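PDB 3IBW: GTP pyrophosphokinase from Chlorobaculum tepidum, which belongs to the enzymes that transfer pyrophosphate from ATP to GTP to make pppGpp, and is represented here by its probably regulatory ACT domain. Local coordinates for residues N16-T19 with N20-T23; G24-S27 with K28-T31; K58-T61 with L62-L66. The protein carries 1 engineered substitution. All blocks are in the same frame, centred on the assembly; numbering follows the deposited sequence.

Contact 1. Residues N16-T19 with N20-T23. Engineered in segment 16-19: Asn16 (natural residue Ile).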
ATOM      1  N   ASN A  16      14.815   4.416  -6.989  1.00 30.46           N
ATOM      2  CA  ASN A  16      15.262   4.621  -5.621  1.00 31.26           C
ATOM      3  C   ASN A  16      14.324   4.258  -4.470  1.00 27.05           C
ATOM      4  O   ASN A  16      14.206   5.026  -3.507  1.00 27.96           O
ATOM      5  CB  ASN A  16      15.592   6.125  -5.509  1.00 32.63           C
ATOM      6  CG  ASN A  16      16.329   6.683  -6.747  1.00 39.18           C
ATOM      7  OD1 ASN A  16      15.909   7.681  -7.352  1.00 44.76           O
ATOM      8  ND2 ASN A  16      17.432   6.041  -7.114  1.00 40.24           N
ATOM      9  N   GLY A  17      13.655   3.117  -4.575  1.00 24.78           N
ATOM     10  CA  GLY A  17      12.745   2.692  -3.528  1.00 20.73           C
ATOM     11  C   GLY A  17      11.488   3.533  -3.348  1.00 20.21           C
ATOM     12  O   GLY A  17      10.895   3.554  -2.269  1.00 19.38           O
HETATM   13  N   MSE A  18      11.066   4.217  -4.405  1.00 19.41           N
HETATM   14  CA  MSE A  18       9.883   5.074  -4.336  1.00 18.95           C
HETATM   15  C   MSE A  18       8.549   4.382  -4.027  1.00 15.62           C
HETATM   16  O   MSE A  18       7.724   4.940  -3.301  1.00 15.86           O
HETATM   17  CB  MSE A  18       9.737   5.865  -5.638  1.00 18.38           C
HETATM   18  CG  MSE A  18      10.653   7.076  -5.760  1.00 24.08           C
HETATM   19 SE   MSE A  18      10.299   8.399  -4.389  1.00 43.97          SE
HETATM   20  CE  MSE A  18       8.374   8.292  -4.322  1.00 22.69           C
ATOM     21  N   THR A  19       8.326   3.184  -4.566  1.00 16.56           N
ATOM     22  CA  THR A  19       7.064   2.492  -4.307  1.00 16.10           C
ATOM     23  C   THR A  19       6.985   2.149  -2.820  1.00 16.05           C
ATOM     24  O   THR A  19       5.939   2.314  -2.192  1.00 17.00           O
ATOM     25  CB  THR A  19       6.911   1.232  -5.192  1.00 14.71           C
ATOM     26  OG1 THR A  19       8.084   0.419  -5.076  1.00 18.21           O
ATOM     27  CG2 THR A  19       6.700   1.639  -6.661  1.00 15.28           C
ATOM     28  N   ASN A  20       8.090   1.672  -2.254  1.00 15.76           N
ATOM     29  CA  ASN A  20       8.126   1.371  -0.825  1.00 18.00           C
ATOM     30  C   ASN A  20       7.979   2.673  -0.025  1.00 16.23           C
ATOM     31  O   ASN A  20       7.296   2.703   1.001  1.00 18.71           O
ATOM     32  CB  ASN A  20       9.448   0.702  -0.436  1.00 17.38           C
ATOM     33  CG  ASN A  20       9.472  -0.774  -0.760  1.00 21.05           C
ATOM     34  OD1 ASN A  20       9.605  -1.618   0.131  1.00 22.56           O
ATOM     35  ND2 ASN A  20       9.329  -1.098  -2.036  1.00 12.50           N
ATOM     36  N   GLN A  21       8.619   3.749  -0.481  1.00 17.42           N
ATOM     37  CA  GLN A  21       8.517   5.017   0.238  1.00 16.98           C
ATOM     38  C   GLN A  21       7.083   5.538   0.283  1.00 15.01           C
ATOM     39  O   GLN A  21       6.607   5.956   1.340  1.00 16.55           O
ATOM     40  CB  GLN A  21       9.431   6.087  -0.386  1.00 19.41           C
ATOM     41  CG  GLN A  21       9.191   7.490   0.176  1.00 25.21           C
ATOM     42  CD  GLN A  21      10.385   8.417   0.017  1.00 31.32           C
ATOM     43  OE1 GLN A  21      11.219   8.229  -0.865  1.00 28.87           O
ATOM     44  NE2 GLN A  21      10.460   9.436   0.870  1.00 30.44           N
ATOM     45  N   ILE A  22       6.390   5.498  -0.853  1.00 13.12           N
ATOM     46  CA  ILE A  22       5.022   6.000  -0.912  1.00 13.86           C
ATOM     47  C   ILE A  22       4.060   5.139  -0.108  1.00 12.50           C
ATOM     48  O   ILE A  22       3.131   5.646   0.525  1.00 14.04           O
ATOM     49  CB  ILE A  22       4.534   6.127  -2.381  1.00 15.85           C
ATOM     50  CG1 ILE A  22       5.120   7.396  -3.012  1.00 22.52           C
ATOM     51  CG2 ILE A  22       3.019   6.192  -2.430  1.00 23.72           C
ATOM     52  CD1 ILE A  22       4.782   8.676  -2.255  1.00 24.48           C
ATOM     53  N   THR A  23       4.287   3.833  -0.134  1.00 11.67           N
ATOM     54  CA  THR A  23       3.442   2.922   0.612  1.00 13.32           C
ATOM     55  C   THR A  23       3.648   3.194   2.111  1.00 13.62           C
ATOM     56  O   THR A  23       2.704   3.118   2.893  1.00 14.75           O
ATOM     57  CB  THR A  23       3.774   1.453   0.272  1.00 12.90           C
ATOM     58  OG1 THR A  23       3.534   1.222  -1.126  1.00 17.04           O
ATOM     59  CG2 THR A  23       2.895   0.507   1.081  1.00 13.62           C
TER
HETATM   60  O   HOH W   1      12.723   6.638  -2.049  1.00 45.02           O
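Thr23 turns OG1 anti to its own carbonyl carbon (chi1 -61°), beside its backbone N, which points it back to Thr19 O, one turn earlier. Selenomethionine Met18 is bent at both chi2 and chi3, which brings its CE methyl across Ile22. CE lies 3.6 Å from Ile22 CG1. The extended chain of Gln21 passes across Met18, and its OE1 stands 3.6 Å from Met18 SE. A water donates to both Asn16 O and Gln21 OE1, bridging the loop and the first turn. Asn16 is an engineered residue, but the bridge uses its backbone carbonyl.

Gly17 is the N-cap of helix 18-28, and its O receives Gln21 N at 2.9 Å. Ile22 N donates to Met18 O at 2.8 Å. Thr19 O takes two bonds, from Thr23 N at 3.0 Å and from Thr23 OG1 at 2.8 Å, which arrive from opposite faces of the carbonyl plane. The hydroxyl of Thr19 itself bonds to Ile33 O of the second subunit.

The chemistry is thus split. Met18 and Ile22 form an apolar side toward Phe45, while the two threonines settle their hydroxyls on main-chain oxygens, one within the helix and one across the dimer interface.

Contact 2. Residues G24-S27 with K28-T31; sequences GVIS and KFDT
Lys28 N closes a helical bond onto Gly24 O at 3.1 Å, and Phe29 N then bonds to Ile26 O, coming from above the carbonyl plane, as helix 18-28 gives way to the loop. Lys28 N also makes a weak bond to Val25 O.

Ser27 adds a side-chain bond to this last turn. Its OG sits between the backbone N and the carbonyl carbon (chi1 69°), from where it reaches back to Gly24 O at 2.7 Å. Gly24 O therefore holds two donors, Ser27 OG and Lys28 N, both on the same face of its plane. The extended chain of Lys28 runs back past this carbonyl, with CG 3.5 Å from Gly24 O.

The ring of Phe29 folds back under the turn. One face is laid against the backbone of Val25 and Ile26. Ile26 CA makes a CH-pi contact over that face, 3.9 Å from the ring centroid and 21° off the normal. Val25 O lies over the same face, and both atoms are offset toward the rim. Branches of the two side chains meet different ring atoms: Val25 CG1 is 3.9 Å from Phe29 CE1, and Ile26 CG1 is 4.1 Å from Phe29 CE2.

Beyond the ring the chain passes through an inverse gamma turn centred on Asp30 and enters strand 32-41. Phe29 packs on Leu62 and Leu66 of helix 56-67 and on Leu49 of strand 44-53. Ile26 rests on Cys47 and Leu49 of that strand. Ser27 packs on Thr23 of the second subunit.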
ATOM      1  N   GLY A  24       4.878   3.530   2.501  1.00 13.69           N
ATOM      2  CA  GLY A  24       5.163   3.830   3.897  1.00 16.63           C
ATOM      3  C   GLY A  24       4.462   5.095   4.378  1.00 15.29           C
ATOM      4  O   GLY A  24       3.943   5.143   5.495  1.00 14.32           O
ATOM      5  N   VAL A  25       4.450   6.125   3.533  1.00 15.30           N
ATOM      6  CA  VAL A  25       3.799   7.399   3.845  1.00 15.76           C
ATOM      7  C   VAL A  25       2.307   7.168   4.051  1.00 15.79           C
ATOM      8  O   VAL A  25       1.703   7.697   4.987  1.00 16.27           O
ATOM      9  CB  VAL A  25       3.981   8.415   2.685  1.00 15.71           C
ATOM     10  CG1 VAL A  25       3.091   9.636   2.906  1.00 20.37           C
ATOM     11  CG2 VAL A  25       5.440   8.832   2.589  1.00 17.74           C
ATOM     12  N   ILE A  26       1.718   6.377   3.163  1.00 14.08           N
ATOM     13  CA  ILE A  26       0.294   6.063   3.236  1.00 15.04           C
ATOM     14  C   ILE A  26      -0.039   5.286   4.516  1.00 15.04           C
ATOM     15  O   ILE A  26      -1.032   5.572   5.184  1.00 15.05           O
ATOM     16  CB  ILE A  26      -0.142   5.228   2.010  1.00 15.41           C
ATOM     17  CG1 ILE A  26      -0.088   6.097   0.749  1.00 14.23           C
ATOM     18  CG2 ILE A  26      -1.552   4.673   2.222  1.00 19.13           C
ATOM     19  CD1 ILE A  26      -0.247   5.315  -0.537  1.00 18.49           C
ATOM     20  N   SER A  27       0.797   4.309   4.859  1.00 15.89           N
ATOM     21  CA  SER A  27       0.561   3.507   6.053  1.00 16.86           C
ATOM     22  C   SER A  27       0.589   4.374   7.311  1.00 16.25           C
ATOM     23  O   SER A  27      -0.173   4.138   8.248  1.00 19.40           O
ATOM     24  CB  SER A  27       1.600   2.376   6.152  1.00 18.81           C
ATOM     25  OG  SER A  27       2.897   2.865   6.438  1.00 29.07           O
ATOM     26  N   LYS A  28       1.455   5.386   7.324  1.00 16.30           N
ATOM     27  CA  LYS A  28       1.565   6.269   8.480  1.00 19.09           C
ATOM     28  C   LYS A  28       0.417   7.271   8.607  1.00 21.60           C
ATOM     29  O   LYS A  28       0.271   7.935   9.633  1.00 24.08           O
ATOM     30  CB  LYS A  28       2.936   6.954   8.485  1.00 20.15           C
ATOM     31  CG  LYS A  28       4.060   5.979   8.845  1.00 25.84           C
ATOM     32  CD  LYS A  28       5.433   6.618   8.708  1.00 34.73           C
ATOM     33  CE  LYS A  28       6.527   5.561   8.800  1.00 39.53           C
ATOM     34  NZ  LYS A  28       7.806   5.993   8.162  1.00 46.23           N
ATOM     35  N   PHE A  29      -0.398   7.374   7.563  1.00 22.22           N
ATOM     36  CA  PHE A  29      -1.570   8.250   7.595  1.00 24.63           C
ATOM     37  C   PHE A  29      -2.508   7.865   8.746  1.00 27.67           C
ATOM     38  O   PHE A  29      -2.659   6.685   9.077  1.00 26.13           O
ATOM     39  CB  PHE A  29      -2.418   8.092   6.332  1.00 24.34           C
ATOM     40  CG  PHE A  29      -1.893   8.813   5.137  1.00 22.48           C
ATOM     41  CD1 PHE A  29      -0.947   9.813   5.282  1.00 21.76           C
ATOM     42  CD2 PHE A  29      -2.387   8.530   3.862  1.00 23.81           C
ATOM     43  CE1 PHE A  29      -0.466  10.509   4.177  1.00 22.74           C
ATOM     44  CE2 PHE A  29      -1.913   9.223   2.749  1.00 24.56           C
ATOM     45  CZ  PHE A  29      -0.957  10.220   2.912  1.00 17.65           C
ATOM     46  N   ASP A  30      -3.145   8.867   9.337  1.00 28.90           N
ATOM     47  CA  ASP A  30      -4.107   8.645  10.409  1.00 34.49           C
ATOM     48  C   ASP A  30      -5.506   8.533   9.764  1.00 34.40           C
ATOM     49  O   ASP A  30      -6.365   9.395   9.973  1.00 36.52           O
ATOM     50  CB  ASP A  30      -4.068   9.820  11.400  1.00 36.37           C
ATOM     51  CG  ASP A  30      -5.118   9.709  12.495  1.00 42.90           C
ATOM     52  OD1 ASP A  30      -5.243   8.625  13.108  1.00 47.70           O
ATOM     53  OD2 ASP A  30      -5.815  10.716  12.742  1.00 47.07           O
ATOM     54  N   THR A  31      -5.722   7.485   8.962  1.00 32.64           N
ATOM     55  CA  THR A  31      -7.022   7.251   8.320  1.00 31.19           C
ATOM     56  C   THR A  31      -7.306   5.774   8.019  1.00 26.98           C
ATOM     57  O   THR A  31      -6.441   4.905   8.138  1.00 27.47           O
ATOM     58  CB  THR A  31      -7.203   8.037   6.976  1.00 29.08           C
ATOM     59  OG1 THR A  31      -6.242   7.590   6.015  1.00 36.73           O
ATOM     60  CG2 THR A  31      -7.056   9.537   7.194  1.00 36.34           C
TER

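Contact 3. Residues K58-T61 with L62-L66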
ATOM      1  N   LYS A  58      -8.558  17.772   6.195  1.00 14.07           N
ATOM      2  CA  LYS A  58      -7.701  16.633   6.518  1.00 14.90           C
ATOM      3  C   LYS A  58      -7.181  15.976   5.236  1.00 15.08           C
ATOM      4  O   LYS A  58      -5.995  15.649   5.125  1.00 13.89           O
ATOM      5  CB  LYS A  58      -8.466  15.602   7.348  1.00 16.60           C
ATOM      6  CG  LYS A  58      -7.628  14.400   7.734  1.00 23.93           C
ATOM      7  CD  LYS A  58      -6.444  14.808   8.591  1.00 29.27           C
ATOM      8  CE  LYS A  58      -5.454  13.670   8.713  1.00 40.27           C
ATOM      9  NZ  LYS A  58      -6.099  12.371   8.378  1.00 44.83           N
ATOM     10  N   LEU A  59      -8.075  15.786   4.271  1.00 13.12           N
ATOM     11  CA  LEU A  59      -7.713  15.180   2.990  1.00 13.31           C
ATOM     12  C   LEU A  59      -6.598  15.986   2.324  1.00 14.73           C
ATOM     13  O   LEU A  59      -5.625  15.428   1.819  1.00 11.15           O
ATOM     14  CB  LEU A  59      -8.941  15.134   2.071  1.00 13.97           C
ATOM     15  CG  LEU A  59      -8.757  14.609   0.641  1.00 15.92           C
ATOM     16  CD1 LEU A  59      -8.221  13.180   0.667  1.00 12.57           C
ATOM     17  CD2 LEU A  59     -10.093  14.672  -0.091  1.00 16.23           C
ATOM     18  N   THR A  60      -6.742  17.306   2.334  1.00 12.42           N
ATOM     19  CA  THR A  60      -5.748  18.183   1.732  1.00 15.99           C
ATOM     20  C   THR A  60      -4.369  17.997   2.379  1.00 16.14           C
ATOM     21  O   THR A  60      -3.352  17.998   1.680  1.00 15.20           O
ATOM     22  CB  THR A  60      -6.205  19.656   1.843  1.00 17.69           C
ATOM     23  OG1 THR A  60      -7.424  19.817   1.107  1.00 17.81           O
ATOM     24  CG2 THR A  60      -5.153  20.604   1.273  1.00 22.54           C
ATOM     25  N   THR A  61      -4.332  17.816   3.699  1.00 17.38           N
ATOM     26  CA  THR A  61      -3.057  17.632   4.395  1.00 16.42           C
ATOM     27  C   THR A  61      -2.387  16.308   4.018  1.00 15.39           C
ATOM     28  O   THR A  61      -1.160  16.225   3.966  1.00 14.90           O
ATOM     29  CB  THR A  61      -3.223  17.691   5.934  1.00 20.31           C
ATOM     30  OG1 THR A  61      -3.883  16.510   6.403  1.00 26.47           O
ATOM     31  CG2 THR A  61      -4.039  18.901   6.324  1.00 20.25           C
ATOM     32  N   LEU A  62      -3.179  15.272   3.756  1.00 13.73           N
ATOM     33  CA  LEU A  62      -2.604  13.988   3.364  1.00 13.00           C
ATOM     34  C   LEU A  62      -2.050  14.112   1.940  1.00 15.34           C
ATOM     35  O   LEU A  62      -0.982  13.577   1.638  1.00 13.10           O
ATOM     36  CB  LEU A  62      -3.663  12.876   3.417  1.00 11.82           C
ATOM     37  CG  LEU A  62      -4.413  12.700   4.748  1.00 17.66           C
ATOM     38  CD1 LEU A  62      -5.436  11.567   4.618  1.00 17.42           C
ATOM     39  CD2 LEU A  62      -3.427  12.414   5.874  1.00 21.40           C
HETATM   40  N   MSE A  63      -2.769  14.813   1.062  1.00 14.08           N
HETATM   41  CA  MSE A  63      -2.299  14.981  -0.309  1.00 14.10           C
HETATM   42  C   MSE A  63      -1.037  15.841  -0.341  1.00 16.37           C
HETATM   43  O   MSE A  63      -0.130  15.579  -1.130  1.00 14.74           O
HETATM   44  CB  MSE A  63      -3.402  15.587  -1.177  1.00 13.93           C
HETATM   45  CG  MSE A  63      -4.591  14.658  -1.334  1.00 14.53           C
HETATM   46 SE   MSE A  63      -5.783  15.262  -2.717  1.00 31.33          SE
HETATM   47  CE  MSE A  63      -6.587  16.749  -1.810  1.00 18.19           C
ATOM     48  N   ASP A  64      -0.973  16.858   0.520  1.00 17.12           N
ATOM     49  CA  ASP A  64       0.206  17.723   0.591  1.00 19.61           C
ATOM     50  C   ASP A  64       1.440  16.928   1.052  1.00 19.28           C
ATOM     51  O   ASP A  64       2.536  17.141   0.540  1.00 20.48           O
ATOM     52  CB  ASP A  64      -0.055  18.912   1.525  1.00 20.97           C
ATOM     53  CG  ASP A  64      -0.962  19.955   0.894  1.00 26.10           C
ATOM     54  OD1 ASP A  64      -1.262  19.836  -0.315  1.00 31.87           O
ATOM     55  OD2 ASP A  64      -1.366  20.902   1.599  1.00 28.87           O
ATOM     56  N   LYS A  65       1.261  16.020   2.010  1.00 18.27           N
ATOM     57  CA  LYS A  65       2.353  15.171   2.496  1.00 20.36           C
ATOM     58  C   LYS A  65       2.908  14.314   1.351  1.00 19.05           C
ATOM     59  O   LYS A  65       4.118  14.163   1.203  1.00 19.65           O
ATOM     60  CB  LYS A  65       1.867  14.234   3.603  1.00 21.94           C
ATOM     61  CG  LYS A  65       1.879  14.842   4.992  1.00 31.63           C
ATOM     62  CD  LYS A  65       2.125  13.769   6.047  1.00 38.18           C
ATOM     63  CE  LYS A  65       3.578  13.289   6.042  1.00 44.12           C
ATOM     64  NZ  LYS A  65       4.386  13.883   7.151  1.00 44.31           N
ATOM     65  N   LEU A  66       2.015  13.744   0.551  1.00 14.80           N
ATOM     66  CA  LEU A  66       2.422  12.918  -0.581  1.00 15.75           C
ATOM     67  C   LEU A  66       3.088  13.747  -1.678  1.00 16.72           C
ATOM     68  O   LEU A  66       4.058  13.301  -2.288  1.00 18.51           O
ATOM     69  CB  LEU A  66       1.208  12.204  -1.176  1.00 14.16           C
ATOM     70  CG  LEU A  66       0.616  11.071  -0.333  1.00 19.82           C
ATOM     71  CD1 LEU A  66      -0.827  10.823  -0.733  1.00 16.08           C
ATOM     72  CD2 LEU A  66       1.452   9.812  -0.511  1.00 15.77           C
TER
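Leu62 carries the end of Lys58 on its methyls. Lys58 bends at chi2 (61°) and chi4, which curls its CE-NZ end over Leu62, and both Lys58 CE and Lys58 NZ come within 3.7 Å of Leu62 CD2. NZ also makes a weak hydrogen bond to Asp30 O. With an alanine at Leu62, the end of Lys58 is likely to lose the methyls it lies on and be freer to turn. Leu59 and selenomethionine Met63 form an apolar pair, with Leu59 CG 3.9 Å from Met63 CE. Thr60 CG2 lies 3.8 Å from Asp64 OD2, a van der Waals contact between side chains lying side by side.

Hydrogen bonds hold the backbone. Lys58 O accepts Leu62 N in the carbonyl plane at 3.2 Å, and also Thr61 OG1 at 2.6 Å. Met63 N bonds to Leu59 O at 3.0 Å, nearly along the C=O axis. Asp64 N and Lys65 N continue the series to Thr60 O and Thr61 O. Thr60 OG1 bonds to Thr56 O, and Asp64 OD1 forms a salt bridge with Arg67.

Helix 56-67 rests on the sheet. Leu59 lies on Ala6 and Ile8 of strand 4-13, Met63 on Ile8 and on Val75 of strand 72-78, and Leu62 on Ile51 of strand 44-53.

Contacts 1 and 2 are successive parts of helix 18-28 and its exit, with centres 13 Å apart. Contact 3 lies on the other helix, 56-67. All three are partly buried. Contacts 1 and 2 bury their hydroxyl-bearing Thr19, Thr23 and Ser27 beside the second subunit. The threonines, lysines and aspartate of contact 3 are partly or fully exposed, and no other chain of the assembly touches it. The helices meet where Ile22 CD1 touches Leu66 CD2. The loop after helix 18-28 meets helix 56-67 where Phe29 and Thr31 reach Leu62 and Lys58. Contact 2 has a Phe29 face against the backbone, while contacts 1 and 3 each use a selenomethionine. Two helices on a four-stranded antiparallel sheet fit the ACT fold.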